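Local coordinates for protein NADP-dependent 2-hydroxyacid dehydrogenase (Rhizobium etli, PDB 4XCV) that probably interconverts 2-hydroxyacids and the corresponding 2-keto acids, with NADP(H) as the coenzyme that it binds between its domains, at residues 4-9 with 47-52; 24-29 with 296-301; 193-198 with 218-223. All coordinates share one frame; numbering follows the deposited sequence.

Contact 1. Residues 4-9 with 47-52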
ATOM      1  N   VAL A   4     -18.818  20.428  42.160  1.00 36.76           N
ATOM      2  CA  VAL A   4     -17.461  19.899  41.826  1.00 33.62           C
ATOM      3  C   VAL A   4     -17.545  18.424  41.483  1.00 29.31           C
ATOM      4  O   VAL A   4     -17.936  17.602  42.313  1.00 30.05           O
ATOM      5  CB  VAL A   4     -16.445  20.040  42.996  1.00 34.64           C
ATOM      6  CG1 VAL A   4     -15.048  19.691  42.521  1.00 33.26           C
ATOM      7  CG2 VAL A   4     -16.482  21.447  43.570  1.00 38.89           C
ATOM      8  N   ARG A   5     -17.114  18.059  40.288  1.00 26.33           N
ATOM      9  CA  ARG A   5     -17.097  16.636  39.922  1.00 23.07           C
ATOM     10  C   ARG A   5     -15.861  15.966  40.519  1.00 18.92           C
ATOM     11  O   ARG A   5     -14.789  16.573  40.542  1.00 17.88           O
ATOM     12  CB  ARG A   5     -17.024  16.495  38.403  1.00 25.07           C
ATOM     13  CG  ARG A   5     -18.163  17.161  37.655  1.00 30.33           C
ATOM     14  CD  ARG A   5     -19.492  16.659  38.151  1.00 34.15           C
ATOM     15  NE  ARG A   5     -19.648  15.230  37.926  1.00 35.77           N
ATOM     16  CZ  ARG A   5     -20.655  14.662  37.257  1.00 42.05           C
ATOM     17  NH1 ARG A   5     -21.639  15.381  36.712  1.00 47.12           N
ATOM     18  NH2 ARG A   5     -20.665  13.335  37.121  1.00 44.27           N
ATOM     19  N   PRO A   6     -15.998  14.716  40.944  1.00 16.97           N
ATOM     20  CA  PRO A   6     -14.795  14.083  41.513  1.00 15.62           C
ATOM     21  C   PRO A   6     -13.756  13.722  40.452  1.00 13.46           C
ATOM     22  O   PRO A   6     -14.110  13.524  39.275  1.00 13.07           O
ATOM     23  CB  PRO A   6     -15.333  12.822  42.171  1.00 16.85           C
ATOM     24  CG  PRO A   6     -16.640  12.591  41.555  1.00 18.42           C
ATOM     25  CD  PRO A   6     -17.199  13.895  41.115  1.00 18.66           C
ATOM     26  N   PRO A   7     -12.479  13.622  40.843  1.00 12.51           N
ATOM     27  CA  PRO A   7     -11.465  13.289  39.873  1.00 11.79           C
ATOM     28  C   PRO A   7     -11.643  11.852  39.344  1.00 11.28           C
ATOM     29  O   PRO A   7     -12.263  11.005  39.977  1.00 11.50           O
ATOM     30  CB  PRO A   7     -10.161  13.406  40.668  1.00 12.53           C
ATOM     31  CG  PRO A   7     -10.563  13.258  42.072  1.00 13.71           C
ATOM     32  CD  PRO A   7     -11.920  13.904  42.159  1.00 13.88           C
ATOM     33  N   VAL A   8     -11.105  11.627  38.142  1.00 11.11           N
ATOM     34  CA  VAL A   8     -11.122  10.319  37.472  1.00 11.51           C
ATOM     35  C   VAL A   8      -9.983   9.444  37.983  1.00 11.55           C
ATOM     36  O   VAL A   8      -8.864   9.899  38.083  1.00 12.46           O
ATOM     37  CB  VAL A   8     -10.961  10.523  35.967  1.00 12.30           C
ATOM     38  CG1 VAL A   8     -10.831   9.201  35.209  1.00 13.07           C
ATOM     39  CG2 VAL A   8     -12.084  11.377  35.404  1.00 14.12           C
ATOM     40  N   LEU A   9     -10.296   8.209  38.339  1.00 12.24           N
ATOM     41  CA  LEU A   9      -9.262   7.261  38.780  0.50 12.79           C
ATOM     42  C   LEU A   9      -8.520   6.736  37.553  1.00 12.68           C
ATOM     43  O   LEU A   9      -9.152   6.300  36.603  1.00 13.78           O
ATOM     44  CB  LEU A   9      -9.922   6.137  39.530  0.50 14.89           C
ATOM     45  CG  LEU A   9      -9.102   5.032  40.164  0.50 17.01           C
ATOM     46  CD1 LEU A   9      -9.968   4.325  41.182  0.50 20.26           C
ATOM     47  CD2 LEU A   9      -8.608   4.025  39.139  0.50 17.43           C
ATOM     48  N   GLU A  47     -16.104   8.647  46.346  1.00 19.22           N
ATOM     49  CA  GLU A  47     -16.871   9.479  45.414  0.50 19.14           C
ATOM     50  C   GLU A  47     -16.560   9.181  43.951  1.00 17.86           C
ATOM     51  O   GLU A  47     -17.222   9.706  43.085  1.00 17.65           O
ATOM     52  CB  GLU A  47     -16.637  10.957  45.689  0.50 20.33           C
ATOM     53  CG  GLU A  47     -17.000  11.372  47.117  0.50 22.61           C
ATOM     54  CD  GLU A  47     -18.489  11.408  47.366  0.50 24.96           C
ATOM     55  OE1 GLU A  47     -19.263  11.089  46.441  0.50 26.86           O
ATOM     56  OE2 GLU A  47     -18.902  11.758  48.497  0.50 29.37           O
ATOM     57  N   THR A  48     -15.574   8.337  43.694  1.00 15.86           N
ATOM     58  CA  THR A  48     -15.102   8.133  42.340  1.00 15.15           C
ATOM     59  C   THR A  48     -16.170   7.529  41.450  1.00 14.98           C
ATOM     60  O   THR A  48     -16.746   6.527  41.806  1.00 15.80           O
ATOM     61  CB  THR A  48     -13.850   7.237  42.384  1.00 15.37           C
ATOM     62  OG1 THR A  48     -12.936   7.781  43.347  1.00 15.24           O
ATOM     63  CG2 THR A  48     -13.229   7.138  40.972  1.00 15.66           C
ATOM     64  N   GLU A  49     -16.399   8.171  40.306  1.00 14.37           N
ATOM     65  CA  GLU A  49     -17.414   7.778  39.309  1.00 15.23           C
ATOM     66  C   GLU A  49     -16.826   7.020  38.150  1.00 14.86           C
ATOM     67  O   GLU A  49     -17.501   6.150  37.578  1.00 15.14           O
ATOM     68  CB  GLU A  49     -18.097   9.031  38.715  1.00 17.09           C
ATOM     69  CG  GLU A  49     -18.727   9.925  39.726  1.00 18.89           C
ATOM     70  CD  GLU A  49     -19.376  11.086  39.066  1.00 20.68           C
ATOM     71  OE1 GLU A  49     -18.703  11.994  38.553  1.00 18.58           O
ATOM     72  OE2 GLU A  49     -20.616  11.031  39.006  1.00 24.95           O
ATOM     73  N   TYR A  50     -15.636   7.415  37.703  1.00 13.25           N
ATOM     74  CA  TYR A  50     -15.067   6.874  36.467  1.00 13.08           C
ATOM     75  C   TYR A  50     -13.678   6.355  36.753  1.00 13.02           C
ATOM     76  O   TYR A  50     -12.889   7.023  37.461  1.00 13.12           O
ATOM     77  CB  TYR A  50     -14.994   7.958  35.390  1.00 12.64           C
ATOM     78  CG  TYR A  50     -16.266   8.742  35.223  1.00 12.94           C
ATOM     79  CD1 TYR A  50     -17.449   8.111  34.841  1.00 13.83           C
ATOM     80  CD2 TYR A  50     -16.299  10.094  35.446  1.00 13.57           C
ATOM     81  CE1 TYR A  50     -18.622   8.829  34.687  1.00 14.76           C
ATOM     82  CE2 TYR A  50     -17.461  10.823  35.276  1.00 14.29           C
ATOM     83  CZ  TYR A  50     -18.631  10.195  34.917  1.00 15.05           C
ATOM     84  OH  TYR A  50     -19.797  10.920  34.730  1.00 15.90           O
ATOM     85  N   ALA A  51     -13.341   5.198  36.183  1.00 13.01           N
ATOM     86  CA  ALA A  51     -12.009   4.617  36.313  1.00 13.42           C
ATOM     87  C   ALA A  51     -11.492   4.271  34.933  1.00 13.48           C
ATOM     88  O   ALA A  51     -12.185   3.575  34.162  1.00 15.28           O
ATOM     89  CB  ALA A  51     -12.032   3.400  37.181  1.00 14.99           C
ATOM     90  N   LEU A  52     -10.264   4.661  34.654  1.00 12.51           N
ATOM     91  CA  LEU A  52      -9.512   4.354  33.434  1.00 13.16           C
ATOM     92  C   LEU A  52      -8.452   3.342  33.838  1.00 14.05           C
ATOM     93  O   LEU A  52      -7.548   3.661  34.634  1.00 14.34           O
ATOM     94  CB  LEU A  52      -8.891   5.638  32.891  1.00 12.95           C
ATOM     95  CG  LEU A  52      -7.935   5.507  31.732  1.00 13.64           C
ATOM     96  CD1 LEU A  52      -8.550   4.747  30.566  1.00 14.03           C
ATOM     97  CD2 LEU A  52      -7.455   6.887  31.333  1.00 14.15           C
TER
HETATM   98  O   HOH W   1     -22.066  10.898  36.470  1.00 30.29           O
HETATM   99  O   HOH W   2     -16.048  12.413  37.800  1.00 13.25           O
HETATM  100  O   HOH W   3     -14.659  10.065  38.823  1.00 13.02           O
HETATM  101  O   HOH W   4     -12.714  10.408  42.649  1.00 14.77           O

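Contact 2. Residues 24-29 with 296-301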
ATOM      1  N   LYS A  24      -1.300  16.128  33.393  1.00 16.64           N
ATOM      2  CA  LYS A  24      -1.206  17.568  33.706  0.50 17.28           C
ATOM      3  C   LYS A  24      -2.284  18.358  33.017  1.00 17.23           C
ATOM      4  O   LYS A  24      -2.686  19.386  33.520  1.00 18.74           O
ATOM      5  CB  LYS A  24       0.118  18.193  33.241  0.50 18.60           C
ATOM      6  CG  LYS A  24       1.362  17.725  33.959  0.50 19.82           C
ATOM      7  CD  LYS A  24       2.588  18.397  33.364  0.50 21.69           C
ATOM      8  CE  LYS A  24       3.835  17.824  33.989  0.50 23.14           C
ATOM      9  NZ  LYS A  24       4.008  18.341  35.373  0.50 24.06           N
ATOM     10  N   THR A  25      -2.710  17.911  31.836  1.00 16.84           N
ATOM     11  CA  THR A  25      -3.675  18.686  31.039  1.00 17.99           C
ATOM     12  C   THR A  25      -5.008  17.962  30.811  1.00 17.44           C
ATOM     13  O   THR A  25      -5.896  18.501  30.136  1.00 20.42           O
ATOM     14  CB  THR A  25      -3.094  19.099  29.681  1.00 19.64           C
ATOM     15  OG1 THR A  25      -2.645  17.983  28.916  1.00 21.78           O
ATOM     16  CG2 THR A  25      -1.930  20.101  29.911  1.00 21.79           C
ATOM     17  N   ALA A  26      -5.153  16.784  31.373  1.00 15.63           N
ATOM     18  CA  ALA A  26      -6.353  15.989  31.169  1.00 15.38           C
ATOM     19  C   ALA A  26      -7.387  16.261  32.250  1.00 14.78           C
ATOM     20  O   ALA A  26      -7.097  16.606  33.407  1.00 16.24           O
ATOM     21  CB  ALA A  26      -6.041  14.510  31.186  1.00 15.21           C
ATOM     22  N   PHE A  27      -8.638  15.996  31.894  1.00 14.39           N
ATOM     23  CA  PHE A  27      -9.722  16.073  32.862  1.00 13.83           C
ATOM     24  C   PHE A  27      -9.745  17.409  33.587  1.00 13.94           C
ATOM     25  O   PHE A  27      -9.835  17.451  34.837  1.00 14.10           O
ATOM     26  CB  PHE A  27      -9.607  14.915  33.875  1.00 13.58           C
ATOM     27  CG  PHE A  27      -9.563  13.546  33.229  1.00 13.82           C
ATOM     28  CD1 PHE A  27     -10.599  13.082  32.434  1.00 14.60           C
ATOM     29  CD2 PHE A  27      -8.467  12.698  33.433  1.00 14.66           C
ATOM     30  CE1 PHE A  27     -10.530  11.842  31.815  1.00 15.46           C
ATOM     31  CE2 PHE A  27      -8.413  11.471  32.840  1.00 15.41           C
ATOM     32  CZ  PHE A  27      -9.430  11.038  32.032  1.00 15.82           C
ATOM     33  N   ALA A  28      -9.615  18.525  32.849  1.00 14.53           N
ATOM     34  CA  ALA A  28      -9.265  19.784  33.528  1.00 15.60           C
ATOM     35  C   ALA A  28     -10.329  20.326  34.462  1.00 16.12           C
ATOM     36  O   ALA A  28     -10.029  21.175  35.319  1.00 18.11           O
ATOM     37  CB  ALA A  28      -8.872  20.862  32.523  1.00 17.19           C
ATOM     38  N   ASP A  29     -11.561  19.871  34.326  1.00 15.23           N
ATOM     39  CA  ASP A  29     -12.623  20.286  35.243  1.00 16.06           C
ATOM     40  C   ASP A  29     -12.688  19.522  36.545  1.00 15.92           C
ATOM     41  O   ASP A  29     -13.496  19.873  37.418  1.00 18.67           O
ATOM     42  CB  ASP A  29     -13.996  20.257  34.552  1.00 16.92           C
ATOM     43  CG  ASP A  29     -14.416  18.855  34.090  1.00 16.05           C
ATOM     44  OD1 ASP A  29     -13.543  17.950  34.019  1.00 15.90           O
ATOM     45  OD2 ASP A  29     -15.611  18.684  33.706  1.00 18.34           O
ATOM     46  N   HIS A 296     -10.509  10.647  24.371  1.00 13.17           N
ATOM     47  CA  HIS A 296     -11.632   9.694  24.218  1.00 12.98           C
ATOM     48  C   HIS A 296     -12.453   9.555  25.506  1.00 12.01           C
ATOM     49  O   HIS A 296     -13.690   9.596  25.502  1.00 11.68           O
ATOM     50  CB  HIS A 296     -11.026   8.339  23.759  1.00 13.68           C
ATOM     51  CG  HIS A 296     -11.811   7.135  24.159  1.00 14.85           C
ATOM     52  ND1 HIS A 296     -12.921   6.694  23.487  1.00 16.36           N
ATOM     53  CD2 HIS A 296     -11.610   6.260  25.176  1.00 15.63           C
ATOM     54  CE1 HIS A 296     -13.370   5.590  24.064  1.00 15.47           C
ATOM     55  NE2 HIS A 296     -12.603   5.323  25.107  1.00 16.33           N
ATOM     56  N   VAL A 297     -11.761   9.400  26.630  1.00 11.32           N
ATOM     57  CA  VAL A 297     -12.446   9.220  27.892  1.00 10.98           C
ATOM     58  C   VAL A 297     -13.233  10.490  28.246  1.00 10.71           C
ATOM     59  O   VAL A 297     -14.398  10.458  28.675  1.00 10.47           O
ATOM     60  CB  VAL A 297     -11.498   8.825  29.047  1.00 11.33           C
ATOM     61  CG1 VAL A 297     -12.260   8.836  30.338  1.00 11.33           C
ATOM     62  CG2 VAL A 297     -10.879   7.460  28.780  1.00 12.07           C
ATOM     63  N   GLU A 298     -12.573  11.641  28.072  1.00 10.66           N
ATOM     64  CA  GLU A 298     -13.226  12.929  28.335  1.00 10.82           C
ATOM     65  C   GLU A 298     -14.519  13.101  27.503  1.00 11.11           C
ATOM     66  O   GLU A 298     -15.522  13.578  28.030  1.00 11.47           O
ATOM     67  CB  GLU A 298     -12.246  14.064  28.043  1.00 11.24           C
ATOM     68  CG  GLU A 298     -11.101  14.170  29.041  1.00 11.30           C
ATOM     69  CD  GLU A 298      -9.963  15.010  28.477  1.00 12.47           C
ATOM     70  OE1 GLU A 298     -10.087  15.552  27.327  1.00 13.96           O
ATOM     71  OE2 GLU A 298      -8.925  15.160  29.167  1.00 12.68           O
ATOM     72  N   MET A 299     -14.459  12.724  26.251  1.00 11.74           N
ATOM     73  CA  MET A 299     -15.612  12.840  25.357  1.00 12.80           C
ATOM     74  C   MET A 299     -16.731  11.941  25.819  1.00 11.78           C
ATOM     75  O   MET A 299     -17.899  12.329  25.775  1.00 11.67           O
ATOM     76  CB  MET A 299     -15.236  12.482  23.929  1.00 15.42           C
ATOM     77  CG  MET A 299     -16.411  12.190  23.030  1.00 18.21           C
ATOM     78  SD  MET A 299     -15.830  12.131  21.346  1.00 21.97           S
ATOM     79  CE  MET A 299     -14.221  11.543  21.527  1.00 20.32           C
ATOM     80  N   GLN A 300     -16.401  10.703  26.219  1.00 10.82           N
ATOM     81  CA  GLN A 300     -17.458   9.802  26.694  1.00 10.69           C
ATOM     82  C   GLN A 300     -18.079  10.248  27.989  1.00 10.73           C
ATOM     83  O   GLN A 300     -19.278  10.093  28.213  1.00 10.89           O
ATOM     84  CB  GLN A 300     -16.948   8.350  26.754  1.00 10.61           C
ATOM     85  CG  GLN A 300     -16.560   7.812  25.381  1.00 10.79           C
ATOM     86  CD  GLN A 300     -17.718   7.755  24.411  1.00 11.06           C
ATOM     87  OE1 GLN A 300     -18.844   7.452  24.787  1.00 11.91           O
ATOM     88  NE2 GLN A 300     -17.465   8.102  23.178  1.00 11.76           N
ATOM     89  N   ILE A 301     -17.252  10.818  28.875  1.00 10.68           N
ATOM     90  CA  ILE A 301     -17.789  11.410  30.120  1.00 11.04           C
ATOM     91  C   ILE A 301     -18.747  12.533  29.761  1.00 11.30           C
ATOM     92  O   ILE A 301     -19.818  12.624  30.407  1.00 11.62           O
ATOM     93  CB  ILE A 301     -16.625  11.895  31.007  1.00 11.47           C
ATOM     94  CG1 ILE A 301     -15.932  10.708  31.628  1.00 11.56           C
ATOM     95  CG2 ILE A 301     -17.132  12.831  32.119  1.00 11.72           C
ATOM     96  CD1 ILE A 301     -14.628  11.041  32.363  1.00 12.00           C
TER
HETATM   97  O   HOH W   5      -8.648  18.509  29.875  1.00 35.77           O

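Contact 3. Residues 193-198 with 218-223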
ATOM      1  N   LYS A 193     -11.709 -20.001   0.118  1.00 15.80           N
ATOM      2  CA  LYS A 193     -11.743 -18.927  -0.871  1.00 16.41           C
ATOM      3  C   LYS A 193     -10.669 -17.871  -0.685  1.00 15.22           C
ATOM      4  O   LYS A 193     -10.578 -16.970  -1.502  1.00 15.39           O
ATOM      5  CB  LYS A 193     -13.113 -18.187  -0.785  1.00 18.25           C
ATOM      6  CG  LYS A 193     -14.326 -18.991  -1.167  1.00 20.87           C
ATOM      7  CD  LYS A 193     -15.653 -18.307  -0.818  0.50 21.26           C
ATOM      8  CE  LYS A 193     -15.858 -16.962  -1.511  0.50 21.45           C
ATOM      9  NZ  LYS A 193     -16.307 -17.094  -2.923  0.50 23.10           N
ATOM     10  N   THR A 194      -9.917 -17.954   0.398  1.00 13.57           N
ATOM     11  CA  THR A 194      -9.003 -16.884   0.818  1.00 12.68           C
ATOM     12  C   THR A 194      -7.548 -17.158   0.392  1.00 12.38           C
ATOM     13  O   THR A 194      -7.001 -18.199   0.722  1.00 13.22           O
ATOM     14  CB  THR A 194      -9.079 -16.691   2.334  1.00 12.37           C
ATOM     15  OG1 THR A 194     -10.397 -16.279   2.679  1.00 12.92           O
ATOM     16  CG2 THR A 194      -8.123 -15.651   2.804  1.00 11.96           C
ATOM     17  N   ASP A 195      -6.976 -16.189  -0.311  1.00 11.91           N
ATOM     18  CA  ASP A 195      -5.539 -16.183  -0.667  1.00 12.19           C
ATOM     19  C   ASP A 195      -4.683 -15.458   0.393  1.00 11.54           C
ATOM     20  O   ASP A 195      -3.578 -15.886   0.681  1.00 12.21           O
ATOM     21  CB  ASP A 195      -5.339 -15.516  -2.011  1.00 12.60           C
ATOM     22  CG  ASP A 195      -6.058 -16.223  -3.127  1.00 13.65           C
ATOM     23  OD1 ASP A 195      -5.866 -17.462  -3.301  1.00 15.08           O
ATOM     24  OD2 ASP A 195      -6.801 -15.529  -3.875  1.00 13.84           O
ATOM     25  N   ILE A 196      -5.166 -14.316   0.866  1.00 10.51           N
ATOM     26  CA  ILE A 196      -4.491 -13.570   1.939  1.00 10.27           C
ATOM     27  C   ILE A 196      -5.480 -13.404   3.082  1.00  9.99           C
ATOM     28  O   ILE A 196      -6.512 -12.774   2.923  1.00 10.40           O
ATOM     29  CB  ILE A 196      -4.000 -12.171   1.443  1.00 10.51           C
ATOM     30  CG1 ILE A 196      -3.113 -12.256   0.192  1.00 11.32           C
ATOM     31  CG2 ILE A 196      -3.352 -11.438   2.610  1.00 10.34           C
ATOM     32  CD1 ILE A 196      -2.688 -10.879  -0.293  1.00 11.96           C
ATOM     33  N   LEU A 197      -5.163 -14.030   4.218  1.00 10.12           N
ATOM     34  CA  LEU A 197      -6.001 -13.932   5.401  1.00 10.31           C
ATOM     35  C   LEU A 197      -5.541 -12.710   6.189  1.00  9.95           C
ATOM     36  O   LEU A 197      -4.360 -12.642   6.519  1.00 10.16           O
ATOM     37  CB  LEU A 197      -5.862 -15.197   6.243  0.50 10.64           C
ATOM     38  CG  LEU A 197      -6.748 -15.339   7.498  0.50 10.69           C
ATOM     39  CD1 LEU A 197      -6.644 -16.796   7.988  0.50 11.16           C
ATOM     40  CD2 LEU A 197      -6.442 -14.335   8.622  0.50 10.45           C
ATOM     41  N   VAL A 198      -6.451 -11.781   6.495  1.00  9.52           N
ATOM     42  CA  VAL A 198      -6.171 -10.630   7.361  1.00  9.39           C
ATOM     43  C   VAL A 198      -6.927 -10.776   8.679  1.00  9.46           C
ATOM     44  O   VAL A 198      -8.144 -10.741   8.692  1.00 10.30           O
ATOM     45  CB  VAL A 198      -6.518  -9.306   6.646  1.00  9.73           C
ATOM     46  CG1 VAL A 198      -6.471  -8.092   7.592  1.00 10.41           C
ATOM     47  CG2 VAL A 198      -5.606  -9.109   5.452  1.00  9.91           C
ATOM     48  N   LYS A 218      -6.398 -24.999   5.478  1.00 16.28           N
ATOM     49  CA  LYS A 218      -7.699 -24.766   4.816  1.00 16.75           C
ATOM     50  C   LYS A 218      -7.704 -23.578   3.858  1.00 15.68           C
ATOM     51  O   LYS A 218      -8.625 -23.423   3.063  1.00 16.69           O
ATOM     52  CB  LYS A 218      -8.775 -24.589   5.869  1.00 18.03           C
ATOM     53  CG  LYS A 218      -9.093 -25.903   6.568  1.00 20.52           C
ATOM     54  CD  LYS A 218     -10.120 -25.662   7.651  1.00 22.98           C
ATOM     55  CE  LYS A 218     -10.481 -26.895   8.433  1.00 26.09           C
ATOM     56  NZ  LYS A 218     -11.107 -26.393   9.695  1.00 28.06           N
ATOM     57  N   LEU A 219      -6.663 -22.761   3.876  1.00 14.78           N
ATOM     58  CA  LEU A 219      -6.589 -21.609   2.974  1.00 14.59           C
ATOM     59  C   LEU A 219      -6.429 -22.066   1.544  1.00 15.54           C
ATOM     60  O   LEU A 219      -5.985 -23.196   1.270  1.00 17.04           O
ATOM     61  CB  LEU A 219      -5.414 -20.714   3.370  1.00 14.13           C
ATOM     62  CG  LEU A 219      -5.648 -19.945   4.672  1.00 14.20           C
ATOM     63  CD1 LEU A 219      -4.353 -19.308   5.182  1.00 14.77           C
ATOM     64  CD2 LEU A 219      -6.732 -18.897   4.513  1.00 14.49           C
ATOM     65  N   ARG A 220      -6.781 -21.191   0.613  1.00 15.47           N
ATOM     66  CA  ARG A 220      -6.781 -21.559  -0.781  1.00 16.82           C
ATOM     67  C   ARG A 220      -5.359 -21.962  -1.251  1.00 17.93           C
ATOM     68  O   ARG A 220      -4.412 -21.163  -1.083  1.00 18.62           O
ATOM     69  CB  ARG A 220      -7.376 -20.454  -1.647  1.00 16.50           C
ATOM     70  CG  ARG A 220      -7.421 -20.873  -3.095  1.00 18.09           C
ATOM     71  CD  ARG A 220      -8.541 -20.260  -3.895  0.50 18.82           C
ATOM     72  NE  ARG A 220      -8.445 -18.819  -4.008  0.50 17.88           N
ATOM     73  CZ  ARG A 220      -9.404 -18.071  -4.536  0.50 19.03           C
ATOM     74  NH1 ARG A 220     -10.520 -18.655  -4.992  0.50 20.79           N
ATOM     75  NH2 ARG A 220      -9.273 -16.752  -4.614  0.50 18.57           N
ATOM     76  N   ARG A 221      -5.251 -23.154  -1.869  1.00 20.94           N
ATOM     77  CA  ARG A 221      -3.935 -23.693  -2.327  1.00 23.49           C
ATOM     78  C   ARG A 221      -3.665 -23.442  -3.816  1.00 25.42           C
ATOM     79  O   ARG A 221      -2.510 -23.593  -4.258  1.00 28.14           O
ATOM     80  CB  ARG A 221      -3.837 -25.185  -2.065  1.00 26.80           C
ATOM     81  CG  ARG A 221      -3.722 -25.523  -0.594  1.00 28.96           C
ATOM     82  CD  ARG A 221      -4.012 -26.982  -0.335  1.00 34.27           C
ATOM     83  NE  ARG A 221      -3.981 -27.210   1.107  1.00 35.52           N
ATOM     84  CZ  ARG A 221      -3.802 -28.379   1.700  1.00 39.85           C
ATOM     85  NH1 ARG A 221      -3.623 -29.497   0.988  1.00 41.87           N
ATOM     86  NH2 ARG A 221      -3.790 -28.423   3.017  1.00 39.24           N
ATOM     87  N   ASP A 222      -4.683 -23.110  -4.601  1.00 24.56           N
ATOM     88  CA  ASP A 222      -4.476 -23.024  -6.032  1.00 28.50           C
ATOM     89  C   ASP A 222      -4.757 -21.628  -6.552  1.00 27.71           C
ATOM     90  O   ASP A 222      -5.216 -21.455  -7.682  1.00 27.98           O
ATOM     91  CB  ASP A 222      -5.313 -24.088  -6.761  1.00 31.24           C
ATOM     92  CG  ASP A 222      -6.825 -23.893  -6.604  1.00 32.76           C
ATOM     93  OD1 ASP A 222      -7.274 -23.036  -5.803  1.00 31.21           O
ATOM     94  OD2 ASP A 222      -7.575 -24.627  -7.292  1.00 36.93           O
ATOM     95  N   GLY A 223      -4.456 -20.639  -5.707  1.00 24.64           N
ATOM     96  CA  GLY A 223      -4.690 -19.239  -6.027  1.00 24.48           C
ATOM     97  C   GLY A 223      -3.555 -18.524  -6.756  1.00 24.10           C
ATOM     98  O   GLY A 223      -2.484 -19.077  -7.021  1.00 24.30           O
TER

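Contact 1. Residues 4-9 with 47-52
Leu9 and Ala51 form a parallel beta bridge between strands 8-12 and 50-54, neighbours in the five-stranded sheet whose 2-1-3-4-5 order gives the flavodoxin-like domain of D-2-hydroxyacid dehydrogenases. Leu9 uses both backbone polar groups: its N donates to Tyr50 O (3.0 Å), and its O accepts from Leu52 N (2.8 Å). On the face shared by Leu9 and Ala51, Leu9 CD2 meets the small CB of Ala51 at 4.0 Å, while Thr48 CG2 lies 3.7 Å from Leu9 CB. Pro6 and Pro7, before the strands, have no N-H; waters bridge Pro7 O to Glu49 N and to Thr48 OG1. Pro6 CG lies 3.3 Å from Glu47 O, and its ring crosses the Glu49 side chain at about a right angle. The Arg5 chain bends at chi2 and chi3 (-55° and -62°), which curls its guanidinium round to Glu49. Arg5 NH2 approaches the syn lone pair of Glu49 OE1 at 2.8 Å, with NE adding a weak bond to the same oxygen; the guanidinium and carboxylate planes stand 44° apart. Glu305 OE2, the main polar partner of both Arg5 and Tyr50, forms a salt bridge with Arg5 NH2 and is hydrogen-bonded to Tyr50 OH, while Lys68 pairs with Glu49 OE2. Strand 32-34 flanks Val8, strand 69-72 bonds to Ala51, and Ile301 of helix 292-305 packs over Val8 and Tyr50.

Contact 2. Residues 24-29 with 296-301
Glu298 reaches from helix 292-305 to Phe27 in the loop after helix 16-23, where this late helix packs back onto the flavodoxin-like sheet of the N-terminal part of the chain. From CB, which makes no close approach to the loop, the side chain leaves with CG anti to the carbonyl carbon (chi1 -70°) and stays extended, which carries CG alongside the Phe27 ring and the carboxylate on to the Phe27 N-H. The methylene CG comes first to the ring, 3.6 Å from Phe27 CD1 and 3.7 Å from CE1, so the aliphatic part of the glutamate serves as an apolar surface. At the tip, OE1 makes a salt bridge with Arg295, one turn back on the same helix, while OE2 accepts the N-H of Phe27 at 2.9 Å in a nearly straight bond (171°), the nitrogen coming from above the carboxylate plane. OE2 also lies over one face of the Phe27 ring, offset toward its rim, and 3.4 Å from Ala26 CA; the small methyl CB of Ala26 is 3.6 Å from it. The Phe27 ring packs against the helix, its edge meeting Val297 CG1 3.8 Å from CE1, with Ile301 CD1 somewhat farther off. A water donates to Thr25 O, accepts from Ala28 N and donates weakly to Glu298 OE2, 3.4 Å away.

Contact 3. Residues 193-198 with 218-223
Arg220 grips the carboxylate of Asp195 side-on with two nitrogens. With CG anti to the backbone N (chi1 -178°), its chain bends at chi3 (64°), turning the guanidinium back to the acid. NE donates to OD1 of Asp195 at 3.0 Å and NH2 to its OD2 at 2.9 Å, both nearly straight and in the guanidinium plane, although they come from above the carboxylate plane. Thr142 N also donates to OD2, giving one donor at OD1 and two at OD2. Arg220 N donates to Thr194 O at 3.0 Å. The contact belongs to a beta-alpha-beta unit of the Rossmann-type coenzyme domain, fastening the loop after helix 213-216 to the residues leading into strand 196-199. Lys193 O sits over the centre of the guanidinium face, not hydrogen-bonded to it, while Lys193 NZ pairs with Glu180 and Thr194 OG1 with Phe190 O. Replacing Asp195 by an alanine would probably leave the Arg220 guanidinium without its anionic mate and free to turn, and Thr142 N short of an acceptor. Gly223 suits its place because a CB there would run into Asp195 OD1. Leu219 CD2 adds apolar closure, 3.9 Å from Thr194 CB and 4.1 Å from Leu197 CD1.

In the fold
Starting at the N terminus, contact 1 opens at 4-9 and contact 2 at 24-29 before residues 47-52 close contact 1, so these two loops cross. Contact 1 closes a local loop between neighbouring strands of the N-terminal sheet. Contact 2 stays open through almost the whole remaining chain, until helix 292-305 returns to that same sheet; the two contacts touch directly, with Ile301 CD1 3.6 Å from Tyr50 CD2. Contact 3 opens and closes inside this long loop, tying strand 196-199 to a following connection in the coenzyme domain. Its centre lies about 49 Å from that of contact 1, on the opposite side of the chain's centre.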